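Local coordinates for protein superoxide dismutase [Fe] (Sulfolobus acidocaldarius, PDB 1B06) that converts superoxide radicals to hydrogen peroxide and oxygen at an iron centre, one iron bound per subunit, at residues A[131-136]-A[171-176]; A[89-94]-A[189-194]; A[9-14]-A[37-42]; A[107-112]-A[145-150]. All blocks are in the same frame, centred on the assembly; numbering follows the deposited sequence.

Contact 1 (A[131-136]-A[171-176]). With FE (Fe (III) ion), chain G.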
# COMPACT_ATOMS: atom_id res chain seq x y z
N PRO A 131 -7.78 -3.39 8.89
CA PRO A 131 -6.70 -4.35 9.11
C PRO A 131 -5.39 -3.70 9.56
O PRO A 131 -4.61 -3.22 8.73
CB PRO A 131 -6.56 -5.05 7.77
CG PRO A 131 -7.02 -4.03 6.76
CD PRO A 131 -7.95 -3.07 7.46
N GLY A 132 -5.15 -3.67 10.86
CA GLY A 132 -3.93 -3.07 11.36
C GLY A 132 -4.10 -1.64 11.84
O GLY A 132 -5.19 -1.24 12.24
N SER A 133 -3.01 -0.88 11.78
CA SER A 133 -2.99 0.52 12.21
C SER A 133 -3.52 1.50 11.18
O SER A 133 -3.26 1.35 9.99
CB SER A 133 -1.56 0.90 12.58
OG SER A 133 -1.24 0.43 13.88
N GLY A 134 -4.25 2.51 11.65
CA GLY A 134 -4.81 3.49 10.74
C GLY A 134 -5.88 4.33 11.38
O GLY A 134 -5.89 4.51 12.60
N TRP A 135 -6.79 4.84 10.56
CA TRP A 135 -7.89 5.68 11.05
C TRP A 135 -9.18 5.35 10.32
O TRP A 135 -9.16 4.74 9.25
CB TRP A 135 -7.61 7.16 10.76
CG TRP A 135 -6.26 7.67 11.13
CD1 TRP A 135 -5.06 7.33 10.56
CD2 TRP A 135 -5.97 8.67 12.12
NE1 TRP A 135 -4.05 8.06 11.13
CE2 TRP A 135 -4.57 8.88 12.10
CE3 TRP A 135 -6.75 9.39 13.02
CZ2 TRP A 135 -3.94 9.80 12.95
CZ3 TRP A 135 -6.12 10.31 13.87
CH2 TRP A 135 -4.73 10.50 13.82
N THR A 136 -10.31 5.74 10.91
CA THR A 136 -11.59 5.56 10.25
C THR A 136 -12.10 6.99 10.20
O THR A 136 -12.13 7.70 11.21
CB THR A 136 -12.58 4.67 11.02
OG1 THR A 136 -12.08 3.33 11.02
CG2 THR A 136 -13.93 4.67 10.31
N GLU A 171 -6.75 4.90 15.08
CA GLU A 171 -6.76 3.48 15.40
C GLU A 171 -5.37 2.86 15.43
O GLU A 171 -5.23 1.63 15.35
CB GLU A 171 -7.67 2.72 14.44
CG GLU A 171 -9.15 2.82 14.81
CD GLU A 171 -10.03 1.92 13.97
OE1 GLU A 171 -10.11 0.70 14.27
OE2 GLU A 171 -10.64 2.42 13.01
N PHE A 172 -4.35 3.70 15.52
CA PHE A 172 -2.98 3.20 15.64
C PHE A 172 -2.99 2.63 17.05
O PHE A 172 -3.66 3.17 17.93
CB PHE A 172 -1.98 4.35 15.56
CG PHE A 172 -1.39 4.56 14.20
CD1 PHE A 172 -2.19 4.95 13.13
CD2 PHE A 172 -0.02 4.37 13.99
CE1 PHE A 172 -1.64 5.15 11.86
CE2 PHE A 172 0.54 4.57 12.72
CZ PHE A 172 -0.27 4.97 11.65
N GLU A 173 -2.26 1.55 17.29
CA GLU A 173 -2.25 0.94 18.62
C GLU A 173 -1.85 1.89 19.75
O GLU A 173 -2.31 1.74 20.87
CB GLU A 173 -1.33 -0.28 18.62
CG GLU A 173 -1.89 -1.42 17.80
CD GLU A 173 -0.93 -2.57 17.65
OE1 GLU A 173 0.28 -2.32 17.44
OE2 GLU A 173 -1.38 -3.73 17.75
N HIS A 174 -1.00 2.88 19.45
CA HIS A 174 -0.56 3.83 20.47
C HIS A 174 -1.70 4.71 20.99
O HIS A 174 -1.58 5.37 22.02
CB HIS A 174 0.57 4.71 19.93
CG HIS A 174 0.14 5.68 18.87
ND1 HIS A 174 0.70 5.71 17.61
CD2 HIS A 174 -0.76 6.70 18.89
CE1 HIS A 174 0.17 6.69 16.90
NE2 HIS A 174 -0.72 7.30 17.66
N ALA A 175 -2.82 4.70 20.28
CA ALA A 175 -3.96 5.51 20.68
C ALA A 175 -4.77 4.90 21.83
O ALA A 175 -5.58 5.59 22.44
CB ALA A 175 -4.87 5.74 19.49
N TYR A 176 -4.55 3.62 22.13
CA TYR A 176 -5.32 2.96 23.17
C TYR A 176 -4.64 1.82 23.92
O TYR A 176 -5.16 1.38 24.94
CB TYR A 176 -6.61 2.40 22.57
CG TYR A 176 -6.35 1.37 21.49
CD1 TYR A 176 -6.04 0.05 21.82
CD2 TYR A 176 -6.38 1.72 20.14
CE1 TYR A 176 -5.77 -0.90 20.83
CE2 TYR A 176 -6.11 0.79 19.14
CZ TYR A 176 -5.80 -0.52 19.49
OH TYR A 176 -5.51 -1.44 18.51
FE FE G . -2.08 8.64 16.80
O HOH W 1 -5.04 -0.85 15.45
O HOH W 2 0.26 -0.16 15.69
O HOH W 3 -1.91 7.92 14.86

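Contact 2 (A[89-94]-A[189-194])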
# COMPACT_ATOMS: atom_id res chain seq x y z
N ASN A 89 -9.11 18.22 18.11
CA ASN A 89 -10.23 19.14 18.07
C ASN A 89 -11.57 18.43 17.87
O ASN A 89 -12.62 18.99 18.18
CB ASN A 89 -10.03 20.15 16.94
CG ASN A 89 -8.99 21.19 17.29
OD1 ASN A 89 -9.10 21.87 18.30
ND2 ASN A 89 -7.98 21.31 16.44
N ASN A 90 -11.51 17.20 17.37
CA ASN A 90 -12.71 16.42 17.11
C ASN A 90 -13.21 15.71 18.36
O ASN A 90 -14.18 14.95 18.31
CB ASN A 90 -12.43 15.40 16.00
CG ASN A 90 -13.67 15.07 15.18
OD1 ASN A 90 -14.38 15.95 14.69
ND2 ASN A 90 -13.93 13.78 15.02
N MET A 91 -12.53 15.95 19.48
CA MET A 91 -12.90 15.36 20.77
C MET A 91 -13.10 16.50 21.78
O MET A 91 -12.63 17.62 21.56
CB MET A 91 -11.80 14.41 21.25
CG MET A 91 -11.65 13.15 20.42
SD MET A 91 -10.61 11.89 21.16
CE MET A 91 -8.99 12.76 21.22
N ALA A 92 -13.80 16.22 22.87
CA ALA A 92 -14.05 17.22 23.89
C ALA A 92 -14.23 16.54 25.23
O ALA A 92 -14.67 15.39 25.29
CB ALA A 92 -15.29 18.03 23.53
N PRO A 93 -13.88 17.23 26.33
CA PRO A 93 -14.02 16.67 27.68
C PRO A 93 -15.39 16.04 27.92
O PRO A 93 -16.41 16.52 27.42
CB PRO A 93 -13.76 17.86 28.59
CG PRO A 93 -12.86 18.74 27.79
CD PRO A 93 -13.31 18.59 26.36
N ALA A 94 -15.39 14.95 28.69
CA ALA A 94 -16.59 14.20 29.03
C ALA A 94 -17.92 14.93 28.88
O ALA A 94 -18.78 14.53 28.09
CB ALA A 94 -16.46 13.67 30.46
N ASN A 189 -15.80 1.95 21.58
CA ASN A 189 -17.04 2.19 22.30
C ASN A 189 -16.88 3.36 23.26
O ASN A 189 -17.80 4.16 23.44
CB ASN A 189 -17.46 0.94 23.07
CG ASN A 189 -18.28 -0.00 22.24
OD1 ASN A 189 -18.94 0.42 21.29
ND2 ASN A 189 -18.25 -1.29 22.58
N ALA A 190 -15.71 3.47 23.87
CA ALA A 190 -15.44 4.56 24.81
C ALA A 190 -15.33 5.90 24.09
O ALA A 190 -15.83 6.92 24.56
CB ALA A 190 -14.16 4.30 25.57
N TRP A 191 -14.66 5.89 22.93
CA TRP A 191 -14.44 7.08 22.12
C TRP A 191 -15.73 7.87 21.82
O TRP A 191 -15.71 9.10 21.79
CB TRP A 191 -13.73 6.70 20.82
CG TRP A 191 -13.71 7.78 19.77
CD1 TRP A 191 -12.97 8.93 19.78
CD2 TRP A 191 -14.52 7.84 18.59
NE1 TRP A 191 -13.27 9.69 18.67
CE2 TRP A 191 -14.22 9.05 17.93
CE3 TRP A 191 -15.48 6.98 18.03
CZ2 TRP A 191 -14.83 9.42 16.73
CZ3 TRP A 191 -16.10 7.36 16.83
CH2 TRP A 191 -15.77 8.57 16.20
N TRP A 192 -16.84 7.17 21.61
CA TRP A 192 -18.11 7.84 21.31
C TRP A 192 -18.50 8.83 22.41
O TRP A 192 -19.23 9.79 22.16
CB TRP A 192 -19.23 6.81 21.13
CG TRP A 192 -19.17 6.04 19.84
CD1 TRP A 192 -18.87 4.72 19.70
CD2 TRP A 192 -19.43 6.53 18.52
NE1 TRP A 192 -18.92 4.36 18.37
CE2 TRP A 192 -19.26 5.45 17.63
CE3 TRP A 192 -19.79 7.79 18.00
CZ2 TRP A 192 -19.44 5.58 16.24
CZ3 TRP A 192 -19.97 7.92 16.62
CH2 TRP A 192 -19.79 6.82 15.76
N ASN A 193 -18.02 8.61 23.63
CA ASN A 193 -18.34 9.48 24.76
C ASN A 193 -17.60 10.81 24.79
O ASN A 193 -17.95 11.70 25.56
CB ASN A 193 -18.09 8.75 26.07
CG ASN A 193 -19.03 7.60 26.29
OD1 ASN A 193 -20.25 7.77 26.29
ND2 ASN A 193 -18.48 6.41 26.47
N VAL A 194 -16.56 10.94 23.96
CA VAL A 194 -15.79 12.19 23.93
C VAL A 194 -15.81 12.87 22.57
O VAL A 194 -15.07 13.83 22.34
CB VAL A 194 -14.32 11.96 24.35
CG1 VAL A 194 -14.25 11.64 25.83
CG2 VAL A 194 -13.70 10.84 23.52
O HOH W 4 -12.87 12.28 17.29

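Contact 3 (A[9-14]-A[37-42])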
# COMPACT_ATOMS: atom_id res chain seq x y z
N TYR A 9 6.09 23.49 9.30
CA TYR A 9 4.88 23.29 10.09
C TYR A 9 5.12 23.63 11.55
O TYR A 9 6.23 23.51 12.06
CB TYR A 9 4.41 21.83 9.97
CG TYR A 9 3.88 21.49 8.59
CD1 TYR A 9 2.60 21.89 8.20
CD2 TYR A 9 4.68 20.82 7.67
CE1 TYR A 9 2.13 21.64 6.91
CE2 TYR A 9 4.22 20.56 6.38
CZ TYR A 9 2.95 20.97 6.01
OH TYR A 9 2.50 20.74 4.73
N GLU A 10 4.06 24.06 12.22
CA GLU A 10 4.13 24.41 13.63
C GLU A 10 3.37 23.40 14.47
O GLU A 10 2.30 22.95 14.08
CB GLU A 10 3.55 25.81 13.86
CG GLU A 10 4.61 26.87 14.16
CD GLU A 10 4.35 28.17 13.43
OE1 GLU A 10 3.21 28.68 13.50
OE2 GLU A 10 5.30 28.68 12.78
N PHE A 11 3.93 23.05 15.62
CA PHE A 11 3.29 22.11 16.53
C PHE A 11 2.14 22.84 17.23
O PHE A 11 2.36 23.81 17.95
CB PHE A 11 4.31 21.60 17.56
CG PHE A 11 3.79 20.52 18.46
CD1 PHE A 11 3.18 19.38 17.94
CD2 PHE A 11 3.94 20.62 19.85
CE1 PHE A 11 2.72 18.37 18.78
CE2 PHE A 11 3.48 19.61 20.69
CZ PHE A 11 2.87 18.49 20.15
N PRO A 12 0.90 22.38 17.02
CA PRO A 12 -0.26 23.01 17.64
C PRO A 12 -0.39 22.73 19.14
O PRO A 12 0.27 21.85 19.68
CB PRO A 12 -1.44 22.44 16.85
CG PRO A 12 -0.96 21.09 16.42
CD PRO A 12 0.53 21.21 16.20
N GLN A 13 -1.26 23.49 19.80
CA GLN A 13 -1.49 23.33 21.23
C GLN A 13 -2.69 22.41 21.45
O GLN A 13 -3.61 22.40 20.64
CB GLN A 13 -1.78 24.69 21.88
CG GLN A 13 -0.61 25.65 21.86
CD GLN A 13 -0.11 25.98 23.25
OE1 GLN A 13 -0.60 25.45 24.25
NE2 GLN A 13 0.89 26.86 23.33
N LEU A 14 -2.66 21.65 22.53
CA LEU A 14 -3.76 20.75 22.86
C LEU A 14 -4.91 21.65 23.31
O LEU A 14 -4.71 22.60 24.06
CB LEU A 14 -3.36 19.81 24.00
CG LEU A 14 -4.00 18.42 24.05
CD1 LEU A 14 -3.64 17.63 22.80
CD2 LEU A 14 -3.52 17.69 25.28
N HIS A 37 4.28 11.28 19.87
CA HIS A 37 3.94 11.01 18.48
C HIS A 37 3.67 12.23 17.60
O HIS A 37 4.35 12.44 16.60
CB HIS A 37 2.75 10.03 18.42
CG HIS A 37 3.02 8.72 19.10
ND1 HIS A 37 3.69 7.69 18.48
CD2 HIS A 37 2.73 8.29 20.35
CE1 HIS A 37 3.81 6.67 19.32
NE2 HIS A 37 3.23 7.01 20.46
N HIS A 38 2.68 13.04 17.96
CA HIS A 38 2.35 14.20 17.15
C HIS A 38 3.56 15.12 16.94
O HIS A 38 3.86 15.51 15.81
CB HIS A 38 1.20 14.99 17.77
CG HIS A 38 0.58 15.99 16.84
ND1 HIS A 38 -0.58 16.67 17.14
CD2 HIS A 38 0.98 16.45 15.63
CE1 HIS A 38 -0.87 17.51 16.16
NE2 HIS A 38 0.06 17.39 15.23
N LYS A 39 4.25 15.46 18.02
CA LYS A 39 5.42 16.32 17.91
C LYS A 39 6.43 15.71 16.94
O LYS A 39 7.07 16.42 16.17
CB LYS A 39 6.08 16.49 19.28
CG LYS A 39 7.38 17.27 19.26
CD LYS A 39 7.28 18.53 20.11
CE LYS A 39 8.04 18.39 21.43
NZ LYS A 39 8.41 16.98 21.77
N GLY A 40 6.57 14.40 17.00
CA GLY A 40 7.51 13.73 16.13
C GLY A 40 7.18 13.84 14.65
O GLY A 40 8.08 13.88 13.81
N TYR A 41 5.89 13.88 14.33
CA TYR A 41 5.47 13.98 12.93
C TYR A 41 5.79 15.37 12.39
O TYR A 41 6.13 15.52 11.23
CB TYR A 41 3.97 13.70 12.80
CG TYR A 41 3.56 12.27 13.14
CD1 TYR A 41 4.24 11.17 12.59
CD2 TYR A 41 2.50 12.01 14.01
CE1 TYR A 41 3.88 9.86 12.91
CE2 TYR A 41 2.13 10.70 14.34
CZ TYR A 41 2.82 9.64 13.79
OH TYR A 41 2.46 8.35 14.13
N VAL A 42 5.67 16.38 13.25
CA VAL A 42 5.96 17.74 12.85
C VAL A 42 7.46 17.87 12.62
O VAL A 42 7.90 18.47 11.64
CB VAL A 42 5.53 18.75 13.93
CG1 VAL A 42 6.04 20.14 13.60
CG2 VAL A 42 4.01 18.76 14.04

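Contact 4 (A[107-112]-A[145-150]). Unlike the reference sequence in segment 107-112: Asp110 (reference Asn).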
# COMPACT_ATOMS: atom_id res chain seq x y z
N ASP A 107 -29.06 15.96 10.45
CA ASP A 107 -30.06 15.82 9.40
C ASP A 107 -29.56 14.93 8.26
O ASP A 107 -30.30 14.10 7.75
CB ASP A 107 -30.43 17.20 8.85
CG ASP A 107 -31.35 17.12 7.66
OD1 ASP A 107 -32.47 16.59 7.81
OD2 ASP A 107 -30.94 17.58 6.57
N LEU A 108 -28.30 15.12 7.87
CA LEU A 108 -27.72 14.32 6.79
C LEU A 108 -27.57 12.86 7.22
O LEU A 108 -27.80 11.95 6.43
CB LEU A 108 -26.36 14.88 6.38
CG LEU A 108 -26.37 16.17 5.54
CD1 LEU A 108 -24.98 16.43 4.97
CD2 LEU A 108 -27.39 16.03 4.43
N ILE A 109 -27.19 12.65 8.48
CA ILE A 109 -27.03 11.29 8.98
C ILE A 109 -28.38 10.55 8.98
O ILE A 109 -28.44 9.35 8.68
CB ILE A 109 -26.44 11.29 10.42
CG1 ILE A 109 -24.92 11.43 10.35
CG2 ILE A 109 -26.80 10.01 11.16
CD1 ILE A 109 -24.28 11.92 11.63
N ASP A 110 -29.46 11.26 9.30
CA ASP A 110 -30.78 10.65 9.32
C ASP A 110 -31.24 10.28 7.92
O ASP A 110 -31.82 9.21 7.70
CB ASP A 110 -31.79 11.61 9.95
CG ASP A 110 -31.77 11.56 11.47
OD1 ASP A 110 -31.17 10.63 12.05
OD2 ASP A 110 -32.37 12.47 12.08
N LYS A 111 -30.97 11.15 6.96
CA LYS A 111 -31.36 10.92 5.58
C LYS A 111 -30.58 9.81 4.89
O LYS A 111 -31.12 9.09 4.05
CB LYS A 111 -31.20 12.21 4.78
CG LYS A 111 -32.04 13.36 5.29
CD LYS A 111 -32.14 14.44 4.25
CE LYS A 111 -32.79 15.69 4.81
NZ LYS A 111 -32.23 16.92 4.19
N GLN A 112 -29.30 9.67 5.25
CA GLN A 112 -28.45 8.66 4.61
C GLN A 112 -28.27 7.37 5.40
O GLN A 112 -27.92 6.35 4.83
CB GLN A 112 -27.09 9.28 4.30
CG GLN A 112 -27.18 10.46 3.33
CD GLN A 112 -25.86 11.17 3.11
OE1 GLN A 112 -24.80 10.64 3.44
NE2 GLN A 112 -25.92 12.37 2.56
N GLY A 145 -22.78 14.79 -2.26
CA GLY A 145 -23.52 15.22 -1.09
C GLY A 145 -23.55 14.11 -0.05
O GLY A 145 -24.23 14.23 0.97
N ASN A 146 -22.80 13.04 -0.31
CA ASN A 146 -22.76 11.91 0.61
C ASN A 146 -21.73 12.09 1.72
O ASN A 146 -20.70 12.72 1.52
CB ASN A 146 -22.41 10.61 -0.13
CG ASN A 146 -23.52 10.13 -1.03
OD1 ASN A 146 -24.68 10.49 -0.85
ND2 ASN A 146 -23.17 9.31 -2.01
N LEU A 147 -22.04 11.52 2.87
CA LEU A 147 -21.14 11.53 4.01
C LEU A 147 -20.48 10.15 3.87
O LEU A 147 -21.05 9.13 4.27
CB LEU A 147 -21.93 11.62 5.32
CG LEU A 147 -22.51 12.99 5.67
CD1 LEU A 147 -23.45 12.86 6.85
CD2 LEU A 147 -21.39 13.95 5.99
N GLN A 148 -19.30 10.12 3.27
CA GLN A 148 -18.60 8.87 3.01
C GLN A 148 -17.69 8.34 4.11
O GLN A 148 -16.77 9.04 4.55
CB GLN A 148 -17.81 9.00 1.71
CG GLN A 148 -17.12 7.73 1.27
CD GLN A 148 -18.10 6.67 0.81
OE1 GLN A 148 -18.95 6.93 -0.04
NE2 GLN A 148 -17.98 5.47 1.36
N ILE A 149 -17.95 7.11 4.55
CA ILE A 149 -17.13 6.47 5.57
C ILE A 149 -15.94 5.82 4.87
O ILE A 149 -16.07 5.31 3.76
CB ILE A 149 -17.89 5.34 6.30
CG1 ILE A 149 -18.99 5.92 7.18
CG2 ILE A 149 -16.92 4.53 7.15
CD1 ILE A 149 -19.87 4.86 7.80
N MET A 150 -14.78 5.83 5.52
CA MET A 150 -13.60 5.21 4.93
C MET A 150 -12.57 4.79 5.98
O MET A 150 -12.39 5.47 6.99
CB MET A 150 -12.95 6.16 3.91
CG MET A 150 -11.77 5.55 3.14
SD MET A 150 -12.16 4.03 2.21
CE MET A 150 -13.50 4.61 1.22

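Contact 1 (A[131-136]-A[171-176])
In the part of the iron site supplied by the C-terminal domain, Glu171 and Phe172, directly after the metal ligand Asp170, lie against Ser133, just ahead of strand 134-140, and Gly134 and Thr136 in it. Glu171 N donates to Gly134 O at 2.7 Å. The Glu171 side chain runs out extended beyond CG, and Thr136 OG1 donates to its OE2 at 2.6 Å; OE1 pairs with Arg184. This turn matches the family signature Asp-x-Phe-Glu-His-Ala-Tyr-Tyr, whose first and fifth positions both bind the metal: His174 NE2 is 2.1 Å from the iron. Phe172 CB covers one face of the His174 imidazole, near its rim. Over a face of the Phe172 ring stands Ser133 CB, 3.9 Å from the centroid and 8° off the normal, a CH-pi contact. Trp135 meets the same ring obliquely, planes at 59°, with NE1 3.8 Å from Phe172 CE1, although the polar partner of NE1 is His155. An alanine at Phe172 takes away the ring that Ser133 CB rests on, and would probably open a gap beside the Trp135 indole. Glu173 OE2 accepts a hydrogen bond from His174 of the second subunit, and the converse bond ties Glu173 of that subunit to this His174.

Contact 2 (A[89-94]-A[189-194])
A buried contact between a loop and a helix segment joins Met91 and Ala92, in the loop following helix 67-89, to Trp191 of helix 184-191 and Val194 three residues on. Segment 89-94 belongs to the alpha-hairpin domain and 189-194 to the C-terminal domain, so the contact links the two. Its one direct hydrogen bond is between main chains: Ala92 N donates to Val194 O at 2.8 Å, with an angle of 150° at the hydrogen. The same oxygen is approached by Met91 CA at 3.1 Å in a CA-H...O contact. Val194 itself leans on the loop, its CB 3.6 Å from Ala92 O.

The Met91 side chain bends at its last torsion (chi3 -63°), and its sulfur serves two apolar neighbours at once. SD lies 4.0 Å from Trp191 CD1, almost in the plane of the five-membered ring (86° off the normal), which makes this a Met-aromatic contact at the edge of the indole. It is also 4.0 Å from Val194 CG2, the two side chains running side by side. Trp191 also packs on Leu167 and Val169 of strand 165-170. One main-chain hydrogen bond, with the CA-H...O contact to the same oxygen, thus ties the loop to the helix segment. Further along the indole, Trp191 NE1 donates to water 4 at 3.0 Å, so the N-H of this buried side chain has a water as its acceptor, and that water links it, weakly, to Asn90 O.

Contact 3 (A[9-14]-A[37-42])
Phe11 points the edge of its ring at the face of His38, and this edge-to-face pair is the heart of the tight part of the contact between loop 9-14 and helix 27-57, within the alpha-hairpin domain. The planes stand at 83°, the centroids are 5.3 Å apart, and Phe11 CE1 comes within 3.7 Å of His38 CG. With CG anti to the backbone N (chi1 -174°), the phenyl ring is directed at the helix, and the closest approach of all is 3.4 Å, from Phe11 CE1 to the backbone Lys39 N. Lys39 CB lies over one face of the ring, 4.1 Å from the Phe11 centroid and 21° off the normal, and Phe11 additionally stacks with Tyr34 of helix 27-57. Pro12 meets the same imidazole obliquely, its CG 3.6 Å from His38 CE1. Val42 uses both methyls: CG1 is 3.7 Å from Tyr9 O, and CG2 is 4.0 Å from Phe11 CD1, near the plane of the ring.

The other side is looser and more open to solvent. Beyond CB the exposed Lys39 chain bends and carries NZ away to Asn35 O. Glu10 is exposed and turned away from the helix.

No hydrogen bond crosses between the segments; the loop is held by van der Waals and aromatic contacts. The polar atoms of His38 are instead used on helix 67-89, ND1 with Trp88 NE1 and NE2 with His81 ND1. Since an indole N-H can only donate, ND1 must be the acceptor there. Phe11 and Pro12 therefore pack on an imidazole whose orientation is probably set by its two hydrogen bonds to helix 67-89, next to the iron ligand His84.

Contact 4 (A[107-112]-A[145-150])
The flat side-chain amide of Gln112 meets the backbone of residues 145-147 with both of its polar ends, Asn146 CA lying 3.7 Å from OE1. OE1 is approached in its carbonyl plane, on a lone pair, by Leu147 N, which donates to Gln112 OE1 at 3.0 Å and nearly straight at 164°. Gln112 NE2 in turn donates to Gly145 O at 3.0 Å in a more bent bond, the acceptor standing 16° out of the amide plane. This pair of bonds spans Asn146 and fixes the rotation of the amide, which arrives on a side chain extended beyond CG. A leucine in place of Gln112 would probably leave Leu147 N and Gly145 O without these mates and residues 145-147 less firmly held.

The remainder of the contact is apolar. Leu147 CD1 touches Leu108 CB at 3.6 Å and, side chains crossing at about a right angle, Ile109 CG1 at 4.1 Å.

Gly145 and Asn146 together face Asp141 in a G1 beta bulge, where the chain turns from strand 134-140 into strand 147-153. Asn146 ND2 is held from outside, by Lys7 O of the third subunit. Helix 107-112 and strand 147-150 cross at -77° with their axes 10.4 Å apart, so the helix lies across this strand, at the edge of the sheet within its own chain, while Ile109 reaches Phe119 of helix 116-129 and Leu108 packs on Tyr140 of strand 134-140.

Overall arrangement
Contact 3 closes first along the chain, within the alpha-hairpin domain. Contact 2 then opens and encloses contacts 4 and 1, whose segments alternate. Contacts 1 and 4 share the antiparallel sheet through neighbouring strands 134-140 and 147-153, touching where Thr136 CG2 packs on Met150 O at 3.7 Å. Contacts 1 and 3 meet across the domain boundary, His174 CB lying 3.6 Å from His37 NE2. Contact 2 is centred about 16 Å from contact 1; contact 4, centred about 31 Å from contact 3, lies away from the metal. The iron lies between the two domains, with His33 and His84 from the alpha-hairpin domain and Asp170 and His174 from the C-terminal one; contact 2, and the touch of contacts 1 and 3, join them.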